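Local coordinates for protein ORF112 (Cyprinid herpesvirus 3, PDB 4WCG) that binds left-handed Z-DNA through a Zalpha domain at its C-terminal end and is probably an antagonist of host innate immune sensing, as its poxvirus relative E3L is, at residues Glu71-Arg74 with His75-Met79; Ile38-Glu41 with Met42-Ile46; Lys57-His60 with Ile61-Leu65. All coordinates share one frame; numbering follows the deposited sequence.

Contact 1: residues Glu71-Arg74 with His75-Met79; sequences EVNR and HLYRM. With nucleotides of chain D; nucleotides of chain C.
On the recognition helix (residues 69-81) of this Zalpha domain, a winged helix-turn-helix fold, Asn-73 and Tyr-77 lie side by side one turn apart and grip one Z-DNA strand. Asn-73 ND2 donates to OP1 of DG5 of chain D at 2.9 Å; Tyr-77 OH donates to OP1 of DC4 of chain D, the preceding phosphate, at 2.6 Å. With CG anti to the carbonyl carbon (chi1 -81°), Tyr-77 turns one ring face to the guanine of DG5 of chain D, whose C8 stands over the ring centre, 3.4 Å from Tyr-77 CG, in a CH-pi contact. Trp-94 packs edge-to-face on the same tyrosine. Arg-78 presents its guanidinium edge to a base instead: NH2 meets O6 of DG5 of chain C at 2.8 Å and NH1 meets N7 at 3.3 Å, with Glu-81 holding NH1 by a salt bridge. Arg-74 NH1 forms a salt bridge with a further DNA phosphate. On the protein side, Glu-71 O takes two bonds from opposite faces of its carbonyl plane, from His-75 N and, at 2.8 Å, from His-75 ND1. NE2 of that ring is bonded to Ser-39 N, so His-75 is probably neutral, with its proton on ND1.

Contact 2: residues Ile38-Glu41 with Met42-Ile46; sequences ISEE and MNLKI. With SO4 (sulfate ion), chain F.
The N-terminus of helix 40-52, the first helix of the winged helix-turn-helix domain, is capped by Ser-39, whose OG accepts from Met-42 N at 3.0 Å. OG lies anti to the backbone N of Ser-39 (chi1 162°), which brings it in front of the first turn, and it also donates to O3 of a bound sulfate at 2.8 Å. The sulfate, probably from the crystallisation liquor, completes the cap: its O1 accepts from Glu-40 N at 2.9 Å and its O2 from Glu-41 N. An anion held by backbone N-H groups at this end of a helix would be favoured by the helix dipole. The backbone bonds of the helix start at once, Ser-39 O taking Asn-43 N and Glu-40 O taking Leu-44 N.

Two side-chain pairs join the same stretch of helix. Glu-40 folds back at chi2 (57°) and crosses Asn-43 at about a right angle, so that Asn-43 ND2 gives an almost straight bond to Glu-40 OE1 at 3.0 Å. The oxygen lies in the amide plane of Asn-43, but the donor stands above the carboxylate plane. Glu-40 OE2 rests against CG of Leu-44 at 3.7 Å and has its stronger partner in Arg-84, through a salt bridge. On another side of the helix Glu-41 pairs with Lys-45, both chains extended; CG of Glu-41 touches CE of Lys-45 at 3.7 Å, and the salt bridge between Glu-41 OE2 and Lys-45 NZ is long, at 3.6 Å.

Contact 3: residues Lys57-His60 with Ile61-Leu65; sequences KAVH and IAQSL
Gln-63 runs back along its helix beside Val-59 and His-60, the two side chains it meets one turn earlier. Its NE2 comes within 4.1 Å of CG2 of Val-59, while its OE1 approaches CD2 of His-60 at 3.9 Å, at the edge of the imidazole and near its plane. Amide and ring are turned 63° against each other, and the separations mark loose van der Waals contact. The methylene CG of Gln-63 lies closer in, 3.2 Å from Val-59 O, the carbonyl that also accepts the backbone bond from Gln-63 N.

The next shell lies against the histidine. Val-59 places CG1 between its own backbone N and carbonyl carbon (chi1 63°), and this methyl sits 3.7 Å above the centre of the His-60 ring, a CH-pi arrangement between neighbours in sequence. His-60 also packs on Tyr-49 of helix 40-52.

Behind these surface groups the backbone bonds hold the helix together. Lys-57, at the N-cap position, uses its carbonyl O for two donors, His-60 N at 3.1 Å and Ile-61 N at 3.2 Å. CG1 of Ile-61 leans on that same oxygen at 3.4 Å. One residue on, Ala-58 O takes Ala-62 N in the shortest bond of the turn, 2.8 Å, and His-60 O takes Ser-64 N.

Ala-58, Ile-61 and Ala-62 present their small or branched side chains to Val-72 of helix 69-81, while Ile-61 and Ser-64 also touch Tyr-49. Helix 58-65, polar on its exposed side and apolar where it packs on recognition helix 69-81, is the first helix of the helix-turn-helix pair of this winged helix domain.

Each contact lies along one of the three helices of the Zalpha domain, contact 2 with the two residues that lead into its helix, and each touches the other two. Contact 1 carries the DNA contacts described here; the nearest atoms of contact 3 and contact 2 lie about 5 and 7 Å from the nucleic acid. Contact 2, its centre 9 Å from that of contact 1, is tied to it where Ser-39 N meets His-75 NE2 at 2.9 Å. Contact 3, centred 12 Å from contact 1, backs the DNA-binding Asn-73, whose OD1 lies 3.3 Å from Ala-58 CB. Between contacts 2 and 3, centres 13 Å apart, Leu-65 CD1 meets Ile-46 CG1 at 3.9 Å.

Contact 1: residues Glu71-Arg74 with His75-Met79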
ATOM      1  N   GLU A  71      -9.047 -13.268  -0.928  1.00 23.32           N
ATOM      2  CA  GLU A  71      -7.798 -13.611  -0.255  1.00 23.18           C
ATOM      3  C   GLU A  71      -6.594 -13.031  -0.975  1.00 23.31           C
ATOM      4  O   GLU A  71      -5.699 -12.461  -0.360  1.00 21.34           O
ATOM      5  CB  GLU A  71      -7.657 -15.132  -0.150  1.00 30.25           C
ATOM      6  CG  GLU A  71      -6.375 -15.590   0.514  1.00 35.73           C
ATOM      7  CD  GLU A  71      -6.312 -17.096   0.696  1.00 57.21           C
ATOM      8  OE1 GLU A  71      -7.179 -17.802   0.133  1.00 64.98           O
ATOM      9  OE2 GLU A  71      -5.396 -17.569   1.404  1.00 59.21           O
ATOM     10  N   VAL A  72      -6.573 -13.180  -2.293  1.00 23.70           N
ATOM     11  CA  VAL A  72      -5.497 -12.601  -3.079  1.00 19.59           C
ATOM     12  C   VAL A  72      -5.449 -11.073  -2.894  1.00 20.60           C
ATOM     13  O   VAL A  72      -4.372 -10.494  -2.684  1.00 18.77           O
ATOM     14  CB  VAL A  72      -5.643 -12.988  -4.564  1.00 20.92           C
ATOM     15  CG1 VAL A  72      -4.689 -12.171  -5.439  1.00 22.85           C
ATOM     16  CG2 VAL A  72      -5.352 -14.471  -4.730  1.00 25.72           C
ATOM     17  N   ASN A  73      -6.601 -10.416  -2.930  1.00 17.62           N
ATOM     18  CA  ASN A  73      -6.616  -8.966  -2.761  1.00 16.32           C
ATOM     19  C   ASN A  73      -6.173  -8.575  -1.354  1.00 18.12           C
ATOM     20  O   ASN A  73      -5.487  -7.568  -1.190  1.00 19.07           O
ATOM     21  CB  ASN A  73      -8.004  -8.384  -3.081  1.00 17.95           C
ATOM     22  CG  ASN A  73      -8.121  -7.958  -4.529  1.00 17.22           C
ATOM     23  OD1 ASN A  73      -7.125  -7.550  -5.129  1.00 18.60           O
ATOM     24  ND2 ASN A  73      -9.323  -8.015  -5.087  1.00 18.75           N
ATOM     25  N   ARG A  74      -6.552  -9.350  -0.336  1.00 16.77           N
ATOM     26  CA  ARG A  74      -6.120  -9.015   1.018  1.00 17.67           C
ATOM     27  C   ARG A  74      -4.589  -8.986   1.064  1.00 20.01           C
ATOM     28  O   ARG A  74      -3.978  -8.072   1.663  1.00 20.70           O
ATOM     29  CB  ARG A  74      -6.683 -10.017   2.029  1.00 21.16           C
ATOM     30  CG  ARG A  74      -6.429  -9.607   3.486  1.00 22.88           C
ATOM     31  CD  ARG A  74      -7.199 -10.463   4.465  1.00 30.43           C
ATOM     32  NE  ARG A  74      -6.703 -11.830   4.492  1.00 35.08           N
ATOM     33  CZ  ARG A  74      -7.350 -12.863   3.971  1.00 44.13           C
ATOM     34  NH1 ARG A  74      -8.509 -12.675   3.364  1.00 40.95           N
ATOM     35  NH2 ARG A  74      -6.834 -14.082   4.055  1.00 40.46           N
ATOM     36  N   HIS A  75      -3.973  -9.978   0.428  1.00 18.73           N
ATOM     37  CA  HIS A  75      -2.515 -10.047   0.448  1.00 18.65           C
ATOM     38  C   HIS A  75      -1.866  -8.975  -0.437  1.00 19.25           C
ATOM     39  O   HIS A  75      -0.865  -8.376  -0.038  1.00 19.09           O
ATOM     40  CB  HIS A  75      -2.045 -11.449   0.055  1.00 19.01           C
ATOM     41  CG  HIS A  75      -2.291 -12.480   1.112  1.00 23.14           C
ATOM     42  ND1 HIS A  75      -3.549 -12.964   1.410  1.00 23.58           N
ATOM     43  CD2 HIS A  75      -1.436 -13.113   1.950  1.00 25.63           C
ATOM     44  CE1 HIS A  75      -3.455 -13.856   2.379  1.00 27.31           C
ATOM     45  NE2 HIS A  75      -2.185 -13.964   2.727  1.00 29.52           N
ATOM     46  N   LEU A  76      -2.428  -8.717  -1.620  1.00 17.81           N
ATOM     47  CA  LEU A  76      -1.893  -7.666  -2.499  1.00 16.26           C
ATOM     48  C   LEU A  76      -1.888  -6.316  -1.799  1.00 17.52           C
ATOM     49  O   LEU A  76      -0.884  -5.591  -1.796  1.00 18.09           O
ATOM     50  CB  LEU A  76      -2.710  -7.550  -3.797  1.00 16.46           C
ATOM     51  CG  LEU A  76      -2.491  -8.654  -4.830  1.00 15.49           C
ATOM     52  CD1 LEU A  76      -3.613  -8.630  -5.875  1.00 19.69           C
ATOM     53  CD2 LEU A  76      -1.131  -8.444  -5.513  1.00 18.14           C
ATOM     54  N   TYR A  77      -3.019  -5.955  -1.204  1.00 16.96           N
ATOM     55  CA  TYR A  77      -3.088  -4.649  -0.573  1.00 17.21           C
ATOM     56  C   TYR A  77      -2.145  -4.545   0.627  1.00 19.06           C
ATOM     57  O   TYR A  77      -1.528  -3.507   0.832  1.00 19.94           O
ATOM     58  CB  TYR A  77      -4.528  -4.320  -0.172  1.00 17.07           C
ATOM     59  CG  TYR A  77      -5.354  -3.789  -1.335  1.00 17.91           C
ATOM     60  CD1 TYR A  77      -6.018  -4.655  -2.202  1.00 17.97           C
ATOM     61  CD2 TYR A  77      -5.429  -2.430  -1.579  1.00 16.39           C
ATOM     62  CE1 TYR A  77      -6.764  -4.165  -3.259  1.00 15.47           C
ATOM     63  CE2 TYR A  77      -6.161  -1.927  -2.630  1.00 17.70           C
ATOM     64  CZ  TYR A  77      -6.829  -2.801  -3.473  1.00 16.43           C
ATOM     65  OH  TYR A  77      -7.555  -2.275  -4.516  1.00 18.23           O
ATOM     66  N   ARG A  78      -2.012  -5.601   1.423  1.00 17.83           N
ATOM     67  CA  ARG A  78      -1.062  -5.505   2.521  1.00 18.88           C
ATOM     68  C   ARG A  78       0.383  -5.416   2.012  1.00 19.99           C
ATOM     69  O   ARG A  78       1.186  -4.666   2.580  1.00 21.26           O
ATOM     70  CB  ARG A  78      -1.244  -6.669   3.479  1.00 21.06           C
ATOM     71  CG  ARG A  78      -2.563  -6.572   4.266  1.00 26.93           C
ATOM     72  CD  ARG A  78      -2.756  -5.225   5.006  1.00 29.89           C
ATOM     73  NE  ARG A  78      -3.930  -5.256   5.880  1.00 31.15           N
ATOM     74  CZ  ARG A  78      -4.352  -4.253   6.656  1.00 36.96           C
ATOM     75  NH1 ARG A  78      -3.706  -3.084   6.687  1.00 34.62           N
ATOM     76  NH2 ARG A  78      -5.431  -4.420   7.414  1.00 31.61           N
ATOM     77  N   MET A  79       0.713  -6.158   0.948  1.00 19.67           N
ATOM     78  CA  MET A  79       2.067  -6.050   0.367  1.00 19.13           C
ATOM     79  C   MET A  79       2.324  -4.672  -0.231  1.00 19.97           C
ATOM     80  O   MET A  79       3.474  -4.211  -0.264  1.00 23.35           O
ATOM     81  CB  MET A  79       2.303  -7.121  -0.700  1.00 19.07           C
ATOM     82  CG  MET A  79       2.720  -8.447  -0.081  1.00 19.82           C
ATOM     83  SD  MET A  79       3.365  -9.621  -1.283  1.00 22.59           S
ATOM     84  CE  MET A  79       1.870  -9.998  -2.214  1.00 23.23           C
TER
ATOM     85  P    DG D   5     -12.574  -8.323  -3.036  1.00 18.01           P
ATOM     86  OP1  DG D   5     -12.078  -8.485  -4.382  1.00 19.71           O
ATOM     87  OP2  DG D   5     -13.500  -9.300  -2.518  1.00 19.84           O
ATOM     88  O5'  DG D   5     -11.307  -8.222  -2.099  1.00 18.08           O
ATOM     89  C5'  DG D   5     -11.467  -7.987  -0.728  1.00 18.63           C
ATOM     90  C4'  DG D   5     -10.129  -7.760  -0.069  1.00 17.00           C
ATOM     91  O4'  DG D   5      -9.495  -6.599  -0.624  1.00 18.33           O
ATOM     92  C3'  DG D   5     -10.230  -7.509   1.429  1.00 19.33           C
ATOM     93  O3'  DG D   5      -9.961  -8.742   2.065  1.00 22.47           O
ATOM     94  C2'  DG D   5      -9.155  -6.474   1.703  1.00 19.69           C
ATOM     95  C1'  DG D   5      -8.884  -5.810   0.372  1.00 18.71           C
ATOM     96  N9   DG D   5      -9.352  -4.439   0.201  1.00 19.80           N
ATOM     97  C8   DG D   5      -8.616  -3.399  -0.293  1.00 20.33           C
ATOM     98  N7   DG D   5      -9.296  -2.297  -0.406  1.00 18.96           N
ATOM     99  C5   DG D   5     -10.562  -2.632   0.037  1.00 17.95           C
ATOM    100  C6   DG D   5     -11.723  -1.843   0.155  1.00 17.83           C
ATOM    101  O6   DG D   5     -11.867  -0.660  -0.109  1.00 19.28           O
ATOM    102  N1   DG D   5     -12.795  -2.584   0.626  1.00 16.81           N
ATOM    103  C2   DG D   5     -12.749  -3.910   0.956  1.00 16.58           C
ATOM    104  N2   DG D   5     -13.883  -4.444   1.400  1.00 16.70           N
ATOM    105  N3   DG D   5     -11.667  -4.655   0.862  1.00 17.11           N
ATOM    106  C4   DG D   5     -10.616  -3.955   0.405  1.00 17.30           C
ATOM    107  P    DC D   4     -10.332  -3.759  -6.034  1.00 17.07           P
ATOM    108  OP1  DC D   4      -8.915  -4.108  -5.840  1.00 18.09           O
ATOM    109  OP2  DC D   4     -11.158  -4.608  -6.901  1.00 18.85           O
ATOM    110  O5'  DC D   4     -11.033  -3.629  -4.600  1.00 19.37           O
ATOM    111  C5'  DC D   4     -10.592  -4.413  -3.520  1.00 18.25           C
ATOM    112  C4'  DC D   4     -11.787  -4.994  -2.778  1.00 16.99           C
ATOM    113  O4'  DC D   4     -12.546  -3.917  -2.153  1.00 17.49           O
ATOM    114  C3'  DC D   4     -12.784  -5.764  -3.653  1.00 17.63           C
ATOM    115  O3'  DC D   4     -13.271  -6.905  -2.934  1.00 18.04           O
ATOM    116  C2'  DC D   4     -13.904  -4.745  -3.851  1.00 16.76           C
ATOM    117  C1'  DC D   4     -13.913  -4.067  -2.485  1.00 16.84           C
ATOM    118  N1   DC D   4     -14.541  -2.730  -2.504  1.00 16.26           N
ATOM    119  C2   DC D   4     -15.873  -2.587  -2.149  1.00 16.81           C
ATOM    120  O2   DC D   4     -16.508  -3.597  -1.821  1.00 17.46           O
ATOM    121  N3   DC D   4     -16.441  -1.352  -2.178  1.00 17.64           N
ATOM    122  C4   DC D   4     -15.709  -0.296  -2.543  1.00 16.39           C
ATOM    123  N4   DC D   4     -16.298   0.904  -2.560  1.00 19.92           N
ATOM    124  C5   DC D   4     -14.342  -0.426  -2.921  1.00 18.77           C
ATOM    125  C6   DC D   4     -13.800  -1.643  -2.879  1.00 16.29           C
TER
ATOM    126  P    DG C   5      -6.790   4.570  12.921  1.00 19.94           P
ATOM    127  OP1  DG C   5      -5.536   5.055  13.389  1.00 22.15           O
ATOM    128  OP2  DG C   5      -7.995   5.173  13.415  1.00 24.04           O
ATOM    129  O5'  DG C   5      -6.806   4.675  11.339  1.00 20.92           O
ATOM    130  C5'  DG C   5      -7.944   4.273  10.634  1.00 19.25           C
ATOM    131  C4'  DG C   5      -7.701   4.337   9.146  1.00 19.33           C
ATOM    132  O4'  DG C   5      -6.576   3.513   8.801  1.00 19.75           O
ATOM    133  C3'  DG C   5      -8.880   3.816   8.340  1.00 19.19           C
ATOM    134  O3'  DG C   5      -9.662   4.927   7.949  1.00 21.86           O
ATOM    135  C2'  DG C   5      -8.226   3.133   7.159  1.00 21.18           C
ATOM    136  C1'  DG C   5      -6.822   2.792   7.616  1.00 20.92           C
ATOM    137  N9   DG C   5      -6.539   1.391   7.884  1.00 20.55           N
ATOM    138  C8   DG C   5      -5.459   0.697   7.408  1.00 19.17           C
ATOM    139  N7   DG C   5      -5.409  -0.530   7.834  1.00 20.31           N
ATOM    140  C5   DG C   5      -6.524  -0.657   8.645  1.00 19.81           C
ATOM    141  C6   DG C   5      -6.989  -1.762   9.391  1.00 19.47           C
ATOM    142  O6   DG C   5      -6.500  -2.881   9.488  1.00 20.02           O
ATOM    143  N1   DG C   5      -8.155  -1.454  10.078  1.00 16.27           N
ATOM    144  C2   DG C   5      -8.775  -0.238  10.071  1.00 19.80           C
ATOM    145  N2   DG C   5      -9.880  -0.137  10.810  1.00 18.02           N
ATOM    146  N3   DG C   5      -8.340   0.805   9.396  1.00 19.44           N
ATOM    147  C4   DG C   5      -7.227   0.523   8.696  1.00 18.05           C
TER

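Contact 2: residues Ile38-Glu41 with Met42-Ile46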
ATOM      1  N   ILE A  38      -2.805 -13.075   7.253  1.00 37.98           N
ATOM      2  CA  ILE A  38      -1.829 -12.914   6.175  1.00 34.96           C
ATOM      3  C   ILE A  38      -0.810 -14.048   6.210  1.00 37.30           C
ATOM      4  O   ILE A  38      -0.150 -14.270   7.223  1.00 40.77           O
ATOM      5  CB  ILE A  38      -1.080 -11.572   6.262  1.00 32.66           C
ATOM      6  CG1 ILE A  38      -2.040 -10.402   6.038  1.00 35.97           C
ATOM      7  CG2 ILE A  38       0.064 -11.532   5.253  1.00 29.93           C
ATOM      8  CD1 ILE A  38      -2.657 -10.379   4.656  1.00 34.41           C
ATOM      9  N   SER A  39      -0.704 -14.767   5.100  1.00 33.57           N
ATOM     10  CA  SER A  39       0.284 -15.826   4.951  1.00 36.24           C
ATOM     11  C   SER A  39       1.470 -15.334   4.134  1.00 31.28           C
ATOM     12  O   SER A  39       1.302 -14.867   3.005  1.00 30.88           O
ATOM     13  CB  SER A  39      -0.340 -17.048   4.280  1.00 38.10           C
ATOM     14  OG  SER A  39       0.654 -17.913   3.765  1.00 43.04           O
ATOM     15  N   GLU A  40       2.674 -15.439   4.691  1.00 33.65           N
ATOM     16  CA  GLU A  40       3.855 -15.054   3.931  1.00 34.10           C
ATOM     17  C   GLU A  40       4.053 -16.023   2.770  1.00 32.13           C
ATOM     18  O   GLU A  40       4.532 -15.638   1.705  1.00 32.71           O
ATOM     19  CB  GLU A  40       5.099 -15.000   4.829  1.00 38.10           C
ATOM     20  CG  GLU A  40       6.416 -14.698   4.097  1.00 42.05           C
ATOM     21  CD  GLU A  40       6.414 -13.381   3.312  1.00 45.70           C
ATOM     22  OE1 GLU A  40       5.590 -12.480   3.608  1.00 39.31           O
ATOM     23  OE2 GLU A  40       7.260 -13.250   2.399  1.00 41.94           O
ATOM     24  N   GLU A  41       3.664 -17.279   2.974  1.00 35.13           N
ATOM     25  CA  GLU A  41       3.688 -18.260   1.898  1.00 36.15           C
ATOM     26  C   GLU A  41       2.816 -17.802   0.723  1.00 37.67           C
ATOM     27  O   GLU A  41       3.216 -17.917  -0.434  1.00 33.84           O
ATOM     28  CB  GLU A  41       3.226 -19.624   2.410  1.00 48.42           C
ATOM     29  CG  GLU A  41       3.097 -20.681   1.331  1.00 62.14           C
ATOM     30  CD  GLU A  41       3.138 -22.086   1.897  1.00 79.87           C
ATOM     31  OE1 GLU A  41       4.040 -22.371   2.714  1.00 88.77           O
ATOM     32  OE2 GLU A  41       2.266 -22.903   1.531  1.00 86.19           O
ATOM     33  N   MET A  42       1.630 -17.278   1.027  1.00 33.46           N
ATOM     34  CA  MET A  42       0.743 -16.743  -0.009  1.00 31.21           C
ATOM     35  C   MET A  42       1.372 -15.527  -0.696  1.00 27.92           C
ATOM     36  O   MET A  42       1.295 -15.374  -1.917  1.00 25.40           O
ATOM     37  CB  MET A  42      -0.623 -16.378   0.590  1.00 30.41           C
ATOM     38  CG  MET A  42      -1.565 -15.676  -0.375  1.00 36.19           C
ATOM     39  SD  MET A  42      -1.974 -16.668  -1.826  1.00 38.74           S
ATOM     40  CE  MET A  42      -3.211 -17.772  -1.158  1.00 42.55           C
ATOM     41  N   ASN A  43       2.001 -14.665   0.093  1.00 26.07           N
ATOM     42  CA  ASN A  43       2.684 -13.498  -0.465  1.00 21.92           C
ATOM     43  C   ASN A  43       3.693 -13.895  -1.531  1.00 26.89           C
ATOM     44  O   ASN A  43       3.728 -13.329  -2.619  1.00 24.63           O
ATOM     45  CB  ASN A  43       3.390 -12.712   0.626  1.00 25.42           C
ATOM     46  CG  ASN A  43       2.438 -11.925   1.481  1.00 28.62           C
ATOM     47  OD1 ASN A  43       1.323 -11.608   1.054  1.00 26.90           O
ATOM     48  ND2 ASN A  43       2.862 -11.607   2.696  1.00 29.85           N
ATOM     49  N   LEU A  44       4.510 -14.894  -1.216  1.00 27.36           N
ATOM     50  CA  LEU A  44       5.544 -15.332  -2.137  1.00 26.41           C
ATOM     51  C   LEU A  44       4.952 -15.912  -3.422  1.00 25.72           C
ATOM     52  O   LEU A  44       5.493 -15.704  -4.504  1.00 26.72           O
ATOM     53  CB  LEU A  44       6.456 -16.359  -1.458  1.00 28.97           C
ATOM     54  CG  LEU A  44       7.329 -15.789  -0.338  1.00 30.67           C
ATOM     55  CD1 LEU A  44       8.121 -16.880   0.359  1.00 34.16           C
ATOM     56  CD2 LEU A  44       8.267 -14.737  -0.897  1.00 33.41           C
ATOM     57  N   LYS A  45       3.834 -16.619  -3.312  1.00 28.47           N
ATOM     58  CA  LYS A  45       3.194 -17.181  -4.497  1.00 28.42           C
ATOM     59  C   LYS A  45       2.648 -16.072  -5.405  1.00 24.14           C
ATOM     60  O   LYS A  45       2.725 -16.156  -6.628  1.00 26.71           O
ATOM     61  CB  LYS A  45       2.078 -18.143  -4.091  1.00 31.26           C
ATOM     62  CG  LYS A  45       2.582 -19.379  -3.351  1.00 37.16           C
ATOM     63  CD  LYS A  45       1.431 -20.170  -2.770  1.00 47.72           C
ATOM     64  CE  LYS A  45       1.925 -21.444  -2.100  1.00 62.66           C
ATOM     65  NZ  LYS A  45       0.793 -22.319  -1.684  1.00 75.02           N
ATOM     66  N   ILE A  46       2.083 -15.040  -4.795  1.00 23.89           N
ATOM     67  CA  ILE A  46       1.549 -13.915  -5.557  1.00 24.49           C
ATOM     68  C   ILE A  46       2.681 -13.153  -6.251  1.00 25.57           C
ATOM     69  O   ILE A  46       2.577 -12.790  -7.421  1.00 25.17           O
ATOM     70  CB  ILE A  46       0.761 -12.976  -4.643  1.00 21.86           C
ATOM     71  CG1 ILE A  46      -0.504 -13.678  -4.150  1.00 21.49           C
ATOM     72  CG2 ILE A  46       0.400 -11.682  -5.375  1.00 24.25           C
ATOM     73  CD1 ILE A  46      -1.245 -12.910  -3.077  1.00 23.08           C
TER
HETATM   74  S   SO4 F 302       3.092 -18.361   6.524  0.75 73.21           S
HETATM   75  O1  SO4 F 302       2.878 -17.025   7.075  0.75 66.29           O
HETATM   76  O2  SO4 F 302       3.959 -18.279   5.353  0.75 74.32           O
HETATM   77  O3  SO4 F 302       1.814 -18.952   6.134  0.75 73.75           O
HETATM   78  O4  SO4 F 302       3.725 -19.204   7.534  0.75 77.88           O

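Contact 3: residues Lys57-His60 with Ile61-Leu65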
ATOM      1  N   LYS A  57      -4.485  -8.808 -12.899  1.00 25.07           N
ATOM      2  CA  LYS A  57      -5.635  -8.598 -12.037  1.00 23.10           C
ATOM      3  C   LYS A  57      -5.739  -9.704 -10.999  1.00 23.78           C
ATOM      4  O   LYS A  57      -5.312 -10.830 -11.245  1.00 24.72           O
ATOM      5  CB  LYS A  57      -6.912  -8.544 -12.865  1.00 26.97           C
ATOM      6  CG  LYS A  57      -6.993  -7.348 -13.790  1.00 33.67           C
ATOM      7  CD  LYS A  57      -8.343  -7.278 -14.467  1.00 43.64           C
ATOM      8  CE  LYS A  57      -8.593  -5.895 -15.040  1.00 59.05           C
ATOM      9  NZ  LYS A  57     -10.032  -5.693 -15.375  1.00 66.79           N
ATOM     10  N   ALA A  58      -6.314  -9.379  -9.844  1.00 21.60           N
ATOM     11  CA  ALA A  58      -6.474 -10.355  -8.768  1.00 21.21           C
ATOM     12  C   ALA A  58      -7.250 -11.601  -9.193  1.00 26.31           C
ATOM     13  O   ALA A  58      -6.930 -12.708  -8.746  1.00 24.33           O
ATOM     14  CB  ALA A  58      -7.161  -9.710  -7.573  1.00 22.90           C
ATOM     15  N   VAL A  59      -8.273 -11.434 -10.027  1.00 23.41           N
ATOM     16  CA  VAL A  59      -9.094 -12.584 -10.413  1.00 25.62           C
ATOM     17  C   VAL A  59      -8.239 -13.620 -11.130  1.00 30.09           C
ATOM     18  O   VAL A  59      -8.464 -14.822 -10.997  1.00 30.40           O
ATOM     19  CB  VAL A  59     -10.289 -12.170 -11.300  1.00 29.72           C
ATOM     20  CG1 VAL A  59      -9.817 -11.573 -12.625  1.00 30.51           C
ATOM     21  CG2 VAL A  59     -11.203 -13.362 -11.535  1.00 38.07           C
ATOM     22  N   HIS A  60      -7.236 -13.162 -11.867  1.00 26.54           N
ATOM     23  CA  HIS A  60      -6.414 -14.078 -12.643  1.00 28.64           C
ATOM     24  C   HIS A  60      -5.351 -14.722 -11.769  1.00 27.14           C
ATOM     25  O   HIS A  60      -5.037 -15.900 -11.927  1.00 30.66           O
ATOM     26  CB  HIS A  60      -5.797 -13.338 -13.826  1.00 35.12           C
ATOM     27  CG  HIS A  60      -6.816 -12.848 -14.810  1.00 35.76           C
ATOM     28  ND1 HIS A  60      -6.739 -11.611 -15.411  1.00 40.60           N
ATOM     29  CD2 HIS A  60      -7.945 -13.428 -15.286  1.00 47.66           C
ATOM     30  CE1 HIS A  60      -7.771 -11.450 -16.220  1.00 45.96           C
ATOM     31  NE2 HIS A  60      -8.519 -12.538 -16.162  1.00 49.33           N
ATOM     32  N   ILE A  61      -4.826 -13.961 -10.817  1.00 24.93           N
ATOM     33  CA  ILE A  61      -3.910 -14.533  -9.844  1.00 25.74           C
ATOM     34  C   ILE A  61      -4.620 -15.602  -9.011  1.00 25.10           C
ATOM     35  O   ILE A  61      -4.098 -16.698  -8.803  1.00 26.15           O
ATOM     36  CB  ILE A  61      -3.338 -13.450  -8.927  1.00 23.73           C
ATOM     37  CG1 ILE A  61      -2.630 -12.395  -9.787  1.00 23.95           C
ATOM     38  CG2 ILE A  61      -2.419 -14.070  -7.886  1.00 25.48           C
ATOM     39  CD1 ILE A  61      -2.102 -11.208  -9.024  1.00 28.16           C
ATOM     40  N   ALA A  62      -5.826 -15.289  -8.547  1.00 24.64           N
ATOM     41  CA  ALA A  62      -6.622 -16.233  -7.775  1.00 25.39           C
ATOM     42  C   ALA A  62      -6.911 -17.525  -8.547  1.00 27.81           C
ATOM     43  O   ALA A  62      -6.811 -18.627  -7.993  1.00 31.32           O
ATOM     44  CB  ALA A  62      -7.933 -15.569  -7.335  1.00 27.40           C
ATOM     45  N   GLN A  63      -7.269 -17.398  -9.823  1.00 28.43           N
ATOM     46  CA  GLN A  63      -7.537 -18.568 -10.642  1.00 30.76           C
ATOM     47  C   GLN A  63      -6.300 -19.453 -10.710  1.00 31.46           C
ATOM     48  O   GLN A  63      -6.393 -20.670 -10.576  1.00 33.00           O
ATOM     49  CB  GLN A  63      -7.969 -18.158 -12.051  1.00 32.06           C
ATOM     50  CG  GLN A  63      -9.385 -17.623 -12.156  1.00 49.25           C
ATOM     51  CD  GLN A  63      -9.710 -17.124 -13.553  1.00 68.00           C
ATOM     52  OE1 GLN A  63      -8.844 -17.092 -14.429  1.00 76.45           O
ATOM     53  NE2 GLN A  63     -10.965 -16.746 -13.772  1.00 70.22           N
ATOM     54  N   SER A  64      -5.140 -18.835 -10.901  1.00 30.64           N
ATOM     55  CA  SER A  64      -3.903 -19.587 -11.075  1.00 31.89           C
ATOM     56  C   SER A  64      -3.505 -20.318  -9.801  1.00 31.59           C
ATOM     57  O   SER A  64      -3.060 -21.468  -9.852  1.00 33.39           O
ATOM     58  CB  SER A  64      -2.763 -18.666 -11.524  1.00 31.47           C
ATOM     59  OG  SER A  64      -1.580 -19.419 -11.784  1.00 33.38           O
ATOM     60  N   LEU A  65      -3.663 -19.654  -8.660  1.00 32.73           N
ATOM     61  CA  LEU A  65      -3.246 -20.231  -7.383  1.00 33.14           C
ATOM     62  C   LEU A  65      -4.268 -21.195  -6.794  1.00 33.90           C
ATOM     63  O   LEU A  65      -3.945 -21.955  -5.884  1.00 36.70           O
ATOM     64  CB  LEU A  65      -2.967 -19.126  -6.364  1.00 28.08           C
ATOM     65  CG  LEU A  65      -1.839 -18.171  -6.733  1.00 27.15           C
ATOM     66  CD1 LEU A  65      -1.725 -17.057  -5.711  1.00 28.13           C
ATOM     67  CD2 LEU A  65      -0.543 -18.952  -6.821  1.00 32.99           C
TER